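Local coordinates for leucine-rich Immune Molecule 1 (Anopheles gambiae, PDB 3OJA), which probably acts in mosquito innate immunity, pairing a leucine-rich repeat domain with a helical coiled-coil region that is probably used for dimerization, at residues Asn68-Thr73 against Asn90-Leu95; Asn108-Arg113 against Asn129-Met134; Leu151-Ile156 against Arg339-Leu344. All coordinates share one frame; numbering follows the deposited sequence.

Contact 1. Residues Asn68-Thr73 against Asn90-Leu95; sequences NVLYET and NYVQEL. With NAG (2-acetamido-2-deoxy-beta-D-glucopyranose), chain D.
Tyr71 and Tyr91 run alongside each other from neighbouring turns and stack with an offset. Their planes are 7° apart and their centroids 4.5 Å. The stack is slipped along the rings, so Tyr71 OH sits over the centre of the Tyr91 ring. In return, Tyr91 CB lies over the Tyr71 face in a CH-pi contact, 3.7 Å from the ring centroid. Leu70 O lies in plane at the edge of the Tyr91 ring, and Val69 CG1 also packs at that edge. The other main side-chain contact is polar. Asn90 CG stands beside its own backbone N (chi1 -72°), which turns OD1 to the neighbouring turn. There OD1 accepts Leu70 N at 3.0 Å, with the donor tilted 19° from the carbonyl plane. Asn90 ND2 is bound to Leu87 O. Further along, Gln93 N meets Glu72 O at 3.0 Å in a nearly straight bond. Thr73 and Glu94 then pair as parallel strands. Helix 354-393 covers the tyrosine side: Thr364 OG1 bonds Tyr71 OH and, weakly, Tyr91 OH. The glycan's acetyl oxygen, NAG O7, lies near the plane of the Tyr71 ring at its edge. These are successive turns of a leucine-rich repeat solenoid. Asn90 thus joins two turns through its amide, while the paired tyrosines offer their hydroxyls to a helix of the dimerization region.

Contact 2. Residues Asn108-Arg113 against Asn129-Met134; sequences NNNISR and NNKITM. With NAG (2-acetamido-2-deoxy-beta-D-glucopyranose), chain D.
Asn108-Arg113 and Asn129-Met134 run nearly parallel, their touching parts 8° apart in direction, without regular strand structure. Ile111 O accepts Lys131 N at 2.7 Å. Asn109 N reaches Asn129 O only weakly. The Asn130 side chain runs along Ile111. Its OD1 takes Ile111 N at 3.0 Å, with the donor tilted 20° from the carbonyl plane, and its ND2 is held by Leu127 O. This is part of the row of stacked asparagines of a leucine-rich repeat solenoid. Asn109 repeats the pattern one turn earlier, its OD1 accepting Val92 N and its ND2 bonding Ala106 O, and also Leu87 O of the turn before. At the start of the segments Asn129 ND2 is modelled 2.9 Å from Asn108 OD1, but the position of that oxygen is less sure. Asn110 carries an N-linked glycan on ND2. Its chi1 of -170° sets CG opposite the backbone N, and OD1 then meets Lys131 CG at 3.4 Å. The lysine chain bends at chi2 across this amide, and its NZ forms a long, weak ion pair with Glu155. Among the apolar side chains, Ile111 CG2 and Ile132 CD1 are loosely packed, 4.4 Å apart.

Contact 3. Residues Leu151-Ile156 against Arg339-Leu344; sequences LKLNEI and REIDAL
Leu153 and Ile341 mark the closest backbone approach, 7.3 Å between CA atoms, where the irregular turn 151-156 meets one side of a helix. No hydrogen bond crosses, and the contact is made by side chains. Leu153 carries most of it, its two methyls spread over Glu340, Ile341 and Leu344. Its CD2 packs on Ile341 CG1 at 3.8 Å. Its CD1 lies 4.0 Å from Leu344 CD1 and also comes near Glu340 CB. The two leucines pass each other, pointing opposite ways. CG of Leu344 is turned away from its backbone N (chi1 -167°), which carries CD1 toward the turn. The same methyl meets Lys152 CE at 3.6 Å, the two side chains reaching tip to tip. Lys152 NZ is 6.8 Å from Glu340 OE1, too far for a salt bridge. Within the turn, Asn154 ND2 bonds Lys152 O at 3.0 Å, from above the carbonyl plane, and also Leu127 O. Asn154 thereby fixes the loop that presents Leu153. Arg337, earlier on the helix, bonds Asn154 O and packs on Leu153. The loop follows strand 146-150 of the leucine-rich repeat solenoid, and helix 326-347 of the predicted coiled coil runs beside it, also touching Asn108 and Asn129 of earlier turns.

How the contacts relate
The three contacts follow one another along the solenoid. Contacts 1 and 2 have centres about 11 Å apart and are joined by a probable hydrogen bond, Gln93 O to Ser112 N at 2.8 Å, besides the link through Asn109. Contacts 2 and 3 lie about 10 Å apart between centres. Ile132 N probably bonds Asn154 OD1 at 2.9 Å, which carries the asparagine row on. Contacts 1 and 3 do not touch; their nearest atoms are about 9 Å apart. The glycan on Asn110 in contact 2 extends back to Tyr71 in contact 1. Helix 354-393 covers contact 1, while helix 326-347 supplies one side of contact 3 and also touches contact 2.

Contact 1. Residues Asn68-Thr73 against Asn90-Leu95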
loop_
_atom_site.group_PDB
_atom_site.type_symbol
_atom_site.label_atom_id
_atom_site.label_comp_id
_atom_site.label_asym_id
_atom_site.label_seq_id
_atom_site.Cartn_x
_atom_site.Cartn_y
_atom_site.Cartn_z
ATOM N N ASN A 68 -28.215 -25.745 36.001
ATOM C CA ASN A 68 -28.972 -24.558 36.415
ATOM C C ASN A 68 -28.843 -23.393 35.378
ATOM O O ASN A 68 -28.593 -23.583 34.179
ATOM C CB ASN A 68 -28.535 -24.091 37.800
ATOM C CG ASN A 68 -29.120 -24.941 38.931
ATOM O OD1 ASN A 68 -29.913 -24.462 39.729
ATOM N ND2 ASN A 68 -28.709 -26.196 39.007
ATOM N N VAL A 69 -29.037 -22.174 35.818
ATOM C CA VAL A 69 -28.690 -21.050 34.956
ATOM C C VAL A 69 -27.780 -20.126 35.706
ATOM O O VAL A 69 -28.061 -18.951 35.761
ATOM C CB VAL A 69 -29.915 -20.241 34.463
ATOM C CG1 VAL A 69 -30.697 -21.031 33.489
ATOM C CG2 VAL A 69 -30.768 -19.829 35.612
ATOM N N LEU A 70 -26.709 -20.658 36.295
ATOM C CA LEU A 70 -25.693 -19.822 36.920
ATOM C C LEU A 70 -24.938 -18.910 35.900
ATOM O O LEU A 70 -24.583 -19.350 34.800
ATOM C CB LEU A 70 -24.669 -20.711 37.619
ATOM C CG LEU A 70 -25.086 -21.647 38.734
ATOM C CD1 LEU A 70 -23.934 -22.475 39.052
ATOM C CD2 LEU A 70 -25.497 -20.906 39.981
ATOM N N TYR A 71 -24.689 -17.647 36.272
ATOM C CA TYR A 71 -23.910 -16.696 35.454
ATOM C C TYR A 71 -22.746 -16.096 36.247
ATOM O O TYR A 71 -22.612 -16.321 37.448
ATOM C CB TYR A 71 -24.820 -15.576 34.966
ATOM C CG TYR A 71 -25.752 -15.961 33.824
ATOM C CD1 TYR A 71 -25.420 -15.649 32.499
ATOM C CD2 TYR A 71 -26.976 -16.627 34.069
ATOM C CE1 TYR A 71 -26.242 -16.001 31.444
ATOM C CE2 TYR A 71 -27.825 -16.982 33.012
ATOM C CZ TYR A 71 -27.442 -16.672 31.695
ATOM O OH TYR A 71 -28.242 -16.998 30.621
ATOM N N GLU A 72 -21.893 -15.346 35.552
ATOM C CA GLU A 72 -20.819 -14.544 36.179
ATOM C C GLU A 72 -19.902 -15.360 37.082
ATOM O O GLU A 72 -19.536 -16.451 36.715
ATOM C CB GLU A 72 -21.374 -13.310 36.907
ATOM C CG GLU A 72 -22.041 -12.265 35.964
ATOM C CD GLU A 72 -22.811 -11.199 36.752
ATOM O OE1 GLU A 72 -23.077 -11.393 37.969
ATOM O OE2 GLU A 72 -23.153 -10.161 36.157
ATOM N N THR A 73 -19.472 -14.859 38.217
ATOM C CA THR A 73 -18.511 -15.623 38.993
ATOM C C THR A 73 -19.183 -16.683 39.908
ATOM O O THR A 73 -20.201 -16.424 40.553
ATOM C CB THR A 73 -17.660 -14.709 39.878
ATOM O OG1 THR A 73 -16.994 -13.727 39.090
ATOM C CG2 THR A 73 -16.642 -15.495 40.623
ATOM N N ASN A 90 -24.102 -24.562 32.559
ATOM C CA ASN A 90 -24.471 -23.271 33.070
ATOM C C ASN A 90 -23.839 -22.183 32.184
ATOM O O ASN A 90 -23.593 -22.356 31.006
ATOM C CB ASN A 90 -23.994 -23.124 34.514
ATOM C CG ASN A 90 -24.797 -23.969 35.480
ATOM O OD1 ASN A 90 -25.868 -23.562 35.972
ATOM N ND2 ASN A 90 -24.291 -25.154 35.758
ATOM N N TYR A 91 -23.566 -21.040 32.757
ATOM C CA TYR A 91 -23.065 -19.931 31.963
ATOM C C TYR A 91 -22.083 -19.255 32.837
ATOM O O TYR A 91 -22.028 -18.038 32.809
ATOM C CB TYR A 91 -24.171 -18.903 31.609
ATOM C CG TYR A 91 -25.337 -19.469 30.863
ATOM C CD1 TYR A 91 -25.338 -19.530 29.506
ATOM C CD2 TYR A 91 -26.417 -19.960 31.508
ATOM C CE1 TYR A 91 -26.399 -20.064 28.808
ATOM C CE2 TYR A 91 -27.488 -20.501 30.818
ATOM C CZ TYR A 91 -27.469 -20.539 29.470
ATOM O OH TYR A 91 -28.500 -21.047 28.759
ATOM N N VAL A 92 -21.370 -20.009 33.663
ATOM C CA VAL A 92 -20.397 -19.408 34.569
ATOM C C VAL A 92 -19.295 -18.801 33.730
ATOM O O VAL A 92 -19.025 -19.319 32.662
ATOM C CB VAL A 92 -19.753 -20.463 35.441
ATOM C CG1 VAL A 92 -18.659 -19.865 36.220
ATOM C CG2 VAL A 92 -20.729 -21.016 36.306
ATOM N N GLN A 93 -18.645 -17.738 34.202
ATOM C CA GLN A 93 -17.552 -17.086 33.447
ATOM C C GLN A 93 -16.218 -17.188 34.118
ATOM O O GLN A 93 -15.216 -17.312 33.424
ATOM C CB GLN A 93 -17.788 -15.619 33.248
ATOM C CG GLN A 93 -18.855 -15.280 32.303
ATOM C CD GLN A 93 -18.963 -13.773 32.104
ATOM O OE1 GLN A 93 -18.136 -13.193 31.421
ATOM N NE2 GLN A 93 -19.959 -13.137 32.724
ATOM N N GLU A 94 -16.187 -17.108 35.445
ATOM C CA GLU A 94 -14.965 -17.410 36.193
ATOM C C GLU A 94 -15.312 -18.338 37.337
ATOM O O GLU A 94 -16.409 -18.286 37.855
ATOM C CB GLU A 94 -14.331 -16.140 36.701
ATOM C CG GLU A 94 -14.448 -14.994 35.640
ATOM C CD GLU A 94 -13.735 -13.687 36.027
ATOM O OE1 GLU A 94 -12.983 -13.699 37.043
ATOM O OE2 GLU A 94 -13.936 -12.666 35.302
ATOM N N LEU A 95 -14.387 -19.220 37.708
ATOM C CA LEU A 95 -14.700 -20.309 38.630
ATOM C C LEU A 95 -13.579 -20.465 39.604
ATOM O O LEU A 95 -12.445 -20.616 39.180
ATOM C CB LEU A 95 -14.861 -21.612 37.832
ATOM C CG LEU A 95 -14.889 -22.929 38.604
ATOM C CD1 LEU A 95 -16.084 -22.915 39.516
ATOM C CD2 LEU A 95 -14.886 -24.138 37.666
HETATM C C1 NAG D . -19.902 -14.873 28.211
HETATM C C2 NAG D . -21.266 -14.164 28.106
HETATM C C3 NAG D . -21.235 -12.722 27.514
HETATM C C4 NAG D . -20.033 -11.942 28.084
HETATM C C5 NAG D . -18.764 -12.735 27.797
HETATM C C6 NAG D . -17.552 -11.948 28.277
HETATM C C7 NAG D . -23.329 -15.474 28.063
HETATM C C8 NAG D . -24.482 -15.955 27.203
HETATM N N2 NAG D . -22.201 -15.070 27.429
HETATM O O3 NAG D . -22.462 -11.972 27.651
HETATM O O4 NAG D . -19.985 -10.596 27.621
HETATM O O5 NAG D . -18.804 -14.002 28.468
HETATM O O6 NAG D . -17.130 -12.417 29.548
HETATM O O7 NAG D . -23.461 -15.476 29.308
#

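Contact 2. Residues Asn108-Arg113 against Asn129-Met134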
loop_
_atom_site.group_PDB
_atom_site.type_symbol
_atom_site.label_atom_id
_atom_site.label_comp_id
_atom_site.label_asym_id
_atom_site.label_seq_id
_atom_site.Cartn_x
_atom_site.Cartn_y
_atom_site.Cartn_z
ATOM N N ASN A 108 -19.732 -27.217 29.052
ATOM C CA ASN A 108 -20.805 -26.341 28.613
ATOM C C ASN A 108 -21.047 -25.201 29.527
ATOM O O ASN A 108 -22.136 -25.056 30.065
ATOM C CB ASN A 108 -22.086 -27.092 28.463
ATOM C CG ASN A 108 -21.956 -28.172 27.473
ATOM O OD1 ASN A 108 -21.062 -28.129 26.627
ATOM N ND2 ASN A 108 -22.808 -29.175 27.562
ATOM N N ASN A 109 -20.032 -24.368 29.679
ATOM C CA ASN A 109 -20.209 -23.098 30.325
ATOM C C ASN A 109 -19.721 -21.947 29.434
ATOM O O ASN A 109 -19.656 -22.110 28.207
ATOM C CB ASN A 109 -19.548 -23.147 31.697
ATOM C CG ASN A 109 -20.482 -23.727 32.749
ATOM O OD1 ASN A 109 -21.296 -23.023 33.356
ATOM N ND2 ASN A 109 -20.374 -25.009 32.950
ATOM N N ASN A 110 -19.468 -20.789 30.038
ATOM C CA ASN A 110 -18.877 -19.652 29.365
ATOM C C ASN A 110 -17.552 -19.328 30.076
ATOM O O ASN A 110 -17.158 -18.177 30.235
ATOM C CB ASN A 110 -19.854 -18.487 29.447
ATOM C CG ASN A 110 -19.456 -17.288 28.566
ATOM O OD1 ASN A 110 -18.805 -17.441 27.480
ATOM N ND2 ASN A 110 -19.845 -16.053 29.057
ATOM N N ILE A 111 -16.878 -20.367 30.531
ATOM C CA ILE A 111 -15.771 -20.188 31.435
ATOM C C ILE A 111 -14.549 -19.659 30.712
ATOM O O ILE A 111 -14.147 -20.185 29.647
ATOM C CB ILE A 111 -15.408 -21.518 32.133
ATOM C CG1 ILE A 111 -16.538 -21.942 33.082
ATOM C CG2 ILE A 111 -14.194 -21.387 32.937
ATOM C CD1 ILE A 111 -16.237 -23.230 33.950
ATOM N N SER A 112 -13.924 -18.643 31.305
ATOM C CA SER A 112 -12.645 -18.152 30.806
ATOM C C SER A 112 -11.606 -17.827 31.882
ATOM O O SER A 112 -10.688 -17.144 31.589
ATOM C CB SER A 112 -12.887 -16.911 29.946
ATOM O OG SER A 112 -13.344 -15.798 30.697
ATOM N N ARG A 113 -11.782 -18.264 33.121
ATOM C CA ARG A 113 -10.747 -18.227 34.170
ATOM C C ARG A 113 -11.146 -19.273 35.204
ATOM O O ARG A 113 -12.330 -19.483 35.470
ATOM C CB ARG A 113 -10.690 -16.907 34.948
ATOM C CG ARG A 113 -10.338 -15.664 34.214
ATOM C CD ARG A 113 -8.822 -15.559 33.959
ATOM N NE ARG A 113 -8.406 -14.183 33.646
ATOM C CZ ARG A 113 -8.533 -13.595 32.450
ATOM N NH1 ARG A 113 -9.064 -14.260 31.410
ATOM N NH2 ARG A 113 -8.130 -12.332 32.290
ATOM N N ASN A 129 -16.017 -27.327 25.891
ATOM C CA ASN A 129 -16.944 -26.264 25.455
ATOM C C ASN A 129 -16.981 -25.064 26.384
ATOM O O ASN A 129 -18.005 -24.703 26.923
ATOM C CB ASN A 129 -18.337 -26.833 25.187
ATOM C CG ASN A 129 -19.243 -25.851 24.505
ATOM O OD1 ASN A 129 -18.769 -25.017 23.722
ATOM N ND2 ASN A 129 -20.559 -25.910 24.806
ATOM N N ASN A 130 -15.832 -24.447 26.592
ATOM C CA ASN A 130 -15.792 -23.157 27.246
ATOM C C ASN A 130 -15.012 -22.090 26.427
ATOM O O ASN A 130 -14.968 -22.157 25.184
ATOM C CB ASN A 130 -15.231 -23.319 28.633
ATOM C CG ASN A 130 -16.193 -23.985 29.562
ATOM O OD1 ASN A 130 -17.085 -23.355 30.112
ATOM N ND2 ASN A 130 -16.004 -25.266 29.761
ATOM N N LYS A 131 -14.424 -21.104 27.100
ATOM C CA LYS A 131 -13.817 -19.993 26.381
ATOM C C LYS A 131 -12.453 -19.758 26.920
ATOM O O LYS A 131 -12.009 -18.611 27.000
ATOM C CB LYS A 131 -14.596 -18.709 26.575
ATOM C CG LYS A 131 -15.972 -18.748 26.072
ATOM C CD LYS A 131 -16.029 -18.548 24.560
ATOM C CE LYS A 131 -17.476 -18.696 24.036
ATOM N NZ LYS A 131 -17.706 -18.255 22.622
ATOM N N ILE A 132 -11.791 -20.820 27.348
ATOM C CA ILE A 132 -10.397 -20.686 27.745
ATOM C C ILE A 132 -9.651 -20.312 26.466
ATOM O O ILE A 132 -9.955 -20.824 25.371
ATOM C CB ILE A 132 -9.811 -21.973 28.340
ATOM C CG1 ILE A 132 -10.661 -22.467 29.515
ATOM C CG2 ILE A 132 -8.434 -21.721 28.793
ATOM C CD1 ILE A 132 -10.385 -21.830 30.835
ATOM N N THR A 133 -8.706 -19.389 26.602
ATOM C CA THR A 133 -7.972 -18.844 25.462
ATOM C C THR A 133 -6.495 -19.135 25.660
ATOM O O THR A 133 -5.701 -19.055 24.737
ATOM C CB THR A 133 -8.175 -17.324 25.316
ATOM O OG1 THR A 133 -7.558 -16.650 26.426
ATOM C CG2 THR A 133 -9.641 -16.995 25.281
ATOM N N MET A 134 -6.107 -19.498 26.866
ATOM C CA MET A 134 -4.736 -19.902 27.042
ATOM C C MET A 134 -4.607 -20.627 28.360
ATOM O O MET A 134 -5.329 -20.332 29.279
ATOM C CB MET A 134 -3.804 -18.679 27.003
ATOM C CG MET A 134 -4.228 -17.488 27.906
ATOM S SD MET A 134 -3.070 -16.070 27.906
ATOM C CE MET A 134 -3.315 -15.467 29.595
HETATM C C1 NAG D . -19.902 -14.873 28.211
HETATM C C2 NAG D . -21.266 -14.164 28.106
HETATM C C3 NAG D . -21.235 -12.722 27.514
HETATM C C4 NAG D . -20.033 -11.942 28.084
HETATM C C5 NAG D . -18.764 -12.735 27.797
HETATM C C6 NAG D . -17.552 -11.948 28.277
HETATM C C7 NAG D . -23.329 -15.474 28.063
HETATM C C8 NAG D . -24.482 -15.955 27.203
HETATM N N2 NAG D . -22.201 -15.070 27.429
HETATM O O3 NAG D . -22.462 -11.972 27.651
HETATM O O4 NAG D . -19.985 -10.596 27.621
HETATM O O5 NAG D . -18.804 -14.002 28.468
HETATM O O6 NAG D . -17.130 -12.417 29.548
HETATM O O7 NAG D . -23.461 -15.476 29.308
#

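Contact 3. Residues Leu151-Ile156 against Arg339-Leu344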
loop_
_atom_site.group_PDB
_atom_site.type_symbol
_atom_site.label_atom_id
_atom_site.label_comp_id
_atom_site.label_asym_id
_atom_site.label_seq_id
_atom_site.Cartn_x
_atom_site.Cartn_y
_atom_site.Cartn_z
ATOM N N LEU A 151 -9.780 -29.978 27.711
ATOM C CA LEU A 151 -9.985 -28.617 27.263
ATOM C C LEU A 151 -10.513 -28.618 25.832
ATOM O O LEU A 151 -10.330 -27.644 25.135
ATOM C CB LEU A 151 -8.685 -27.854 27.312
ATOM C CG LEU A 151 -8.423 -27.253 28.679
ATOM C CD1 LEU A 151 -7.007 -26.852 28.976
ATOM C CD2 LEU A 151 -9.275 -26.061 28.754
ATOM N N LYS A 152 -11.181 -29.687 25.393
ATOM C CA LYS A 152 -11.713 -29.694 24.042
ATOM C C LYS A 152 -12.693 -28.539 23.793
ATOM O O LYS A 152 -13.356 -28.066 24.716
ATOM C CB LYS A 152 -12.322 -31.055 23.673
ATOM C CG LYS A 152 -13.749 -31.258 23.827
ATOM C CD LYS A 152 -14.142 -32.562 23.144
ATOM C CE LYS A 152 -15.191 -33.381 23.939
ATOM N NZ LYS A 152 -14.806 -33.812 25.343
ATOM N N LEU A 153 -12.793 -28.081 22.549
ATOM C CA LEU A 153 -13.787 -27.036 22.241
ATOM C C LEU A 153 -13.598 -25.765 23.068
ATOM O O LEU A 153 -14.555 -25.128 23.460
ATOM C CB LEU A 153 -15.227 -27.540 22.401
ATOM C CG LEU A 153 -15.599 -28.464 21.254
ATOM C CD1 LEU A 153 -16.831 -29.227 21.533
ATOM C CD2 LEU A 153 -15.788 -27.634 20.076
ATOM N N ASN A 154 -12.360 -25.382 23.313
ATOM C CA ASN A 154 -12.154 -24.085 23.892
ATOM C C ASN A 154 -11.661 -23.091 22.849
ATOM O O ASN A 154 -12.021 -23.240 21.709
ATOM C CB ASN A 154 -11.230 -24.197 25.088
ATOM C CG ASN A 154 -11.981 -24.542 26.326
ATOM O OD1 ASN A 154 -12.170 -23.722 27.186
ATOM N ND2 ASN A 154 -12.467 -25.742 26.381
ATOM N N GLU A 155 -10.884 -22.077 23.231
ATOM C CA GLU A 155 -10.459 -21.060 22.278
ATOM C C GLU A 155 -8.965 -20.742 22.409
ATOM O O GLU A 155 -8.535 -19.594 22.311
ATOM C CB GLU A 155 -11.351 -19.815 22.385
ATOM C CG GLU A 155 -12.440 -19.876 21.330
ATOM C CD GLU A 155 -13.653 -19.033 21.605
ATOM O OE1 GLU A 155 -13.485 -17.851 21.981
ATOM O OE2 GLU A 155 -14.790 -19.540 21.399
ATOM N N ILE A 156 -8.169 -21.791 22.596
ATOM C CA ILE A 156 -6.745 -21.649 22.783
ATOM C C ILE A 156 -6.022 -21.518 21.445
ATOM O O ILE A 156 -6.391 -22.190 20.476
ATOM C CB ILE A 156 -6.235 -22.885 23.483
ATOM C CG1 ILE A 156 -6.850 -23.000 24.853
ATOM C CG2 ILE A 156 -4.744 -22.827 23.656
ATOM C CD1 ILE A 156 -6.920 -24.453 25.336
ATOM N N ARG A 339 -21.117 -28.657 14.885
ATOM C CA ARG A 339 -21.687 -29.979 15.034
ATOM C C ARG A 339 -21.098 -30.615 16.278
ATOM O O ARG A 339 -21.760 -31.418 16.910
ATOM C CB ARG A 339 -21.458 -30.884 13.811
ATOM C CG ARG A 339 -22.433 -30.623 12.704
ATOM C CD ARG A 339 -22.222 -31.534 11.495
ATOM N NE ARG A 339 -22.181 -30.740 10.251
ATOM C CZ ARG A 339 -21.073 -30.527 9.524
ATOM N NH1 ARG A 339 -19.898 -31.076 9.878
ATOM N NH2 ARG A 339 -21.134 -29.770 8.429
ATOM N N GLU A 340 -19.859 -30.281 16.630
ATOM C CA GLU A 340 -19.244 -30.927 17.780
ATOM C C GLU A 340 -19.825 -30.324 19.017
ATOM O O GLU A 340 -20.053 -31.026 19.966
ATOM C CB GLU A 340 -17.721 -30.799 17.798
ATOM C CG GLU A 340 -16.993 -31.857 16.962
ATOM C CD GLU A 340 -16.958 -33.245 17.604
ATOM O OE1 GLU A 340 -16.803 -33.354 18.851
ATOM O OE2 GLU A 340 -17.070 -34.234 16.837
ATOM N N ILE A 341 -20.110 -29.032 18.989
ATOM C CA ILE A 341 -20.641 -28.371 20.159
ATOM C C ILE A 341 -22.015 -28.878 20.460
ATOM O O ILE A 341 -22.315 -29.157 21.589
ATOM C CB ILE A 341 -20.735 -26.862 19.998
ATOM C CG1 ILE A 341 -19.345 -26.241 20.064
ATOM C CG2 ILE A 341 -21.585 -26.273 21.100
ATOM C CD1 ILE A 341 -19.336 -24.773 19.923
ATOM N N ASP A 342 -22.865 -28.967 19.453
ATOM C CA ASP A 342 -24.219 -29.483 19.626
ATOM C C ASP A 342 -24.149 -30.921 20.125
ATOM O O ASP A 342 -24.776 -31.290 21.111
ATOM C CB ASP A 342 -24.976 -29.446 18.294
ATOM C CG ASP A 342 -25.084 -28.025 17.693
ATOM O OD1 ASP A 342 -24.677 -27.019 18.358
ATOM O OD2 ASP A 342 -25.584 -27.943 16.528
ATOM N N ALA A 343 -23.378 -31.739 19.433
ATOM C CA ALA A 343 -23.166 -33.100 19.847
ATOM C C ALA A 343 -22.867 -33.122 21.332
ATOM O O ALA A 343 -23.461 -33.873 22.093
ATOM C CB ALA A 343 -22.031 -33.672 19.106
ATOM N N LEU A 344 -21.946 -32.272 21.750
ATOM C CA LEU A 344 -21.515 -32.254 23.137
ATOM C C LEU A 344 -22.581 -31.730 24.067
ATOM O O LEU A 344 -22.806 -32.300 25.122
ATOM C CB LEU A 344 -20.286 -31.399 23.293
ATOM C CG LEU A 344 -19.678 -31.625 24.635
ATOM C CD1 LEU A 344 -18.225 -31.470 24.475
ATOM C CD2 LEU A 344 -20.264 -30.609 25.576
#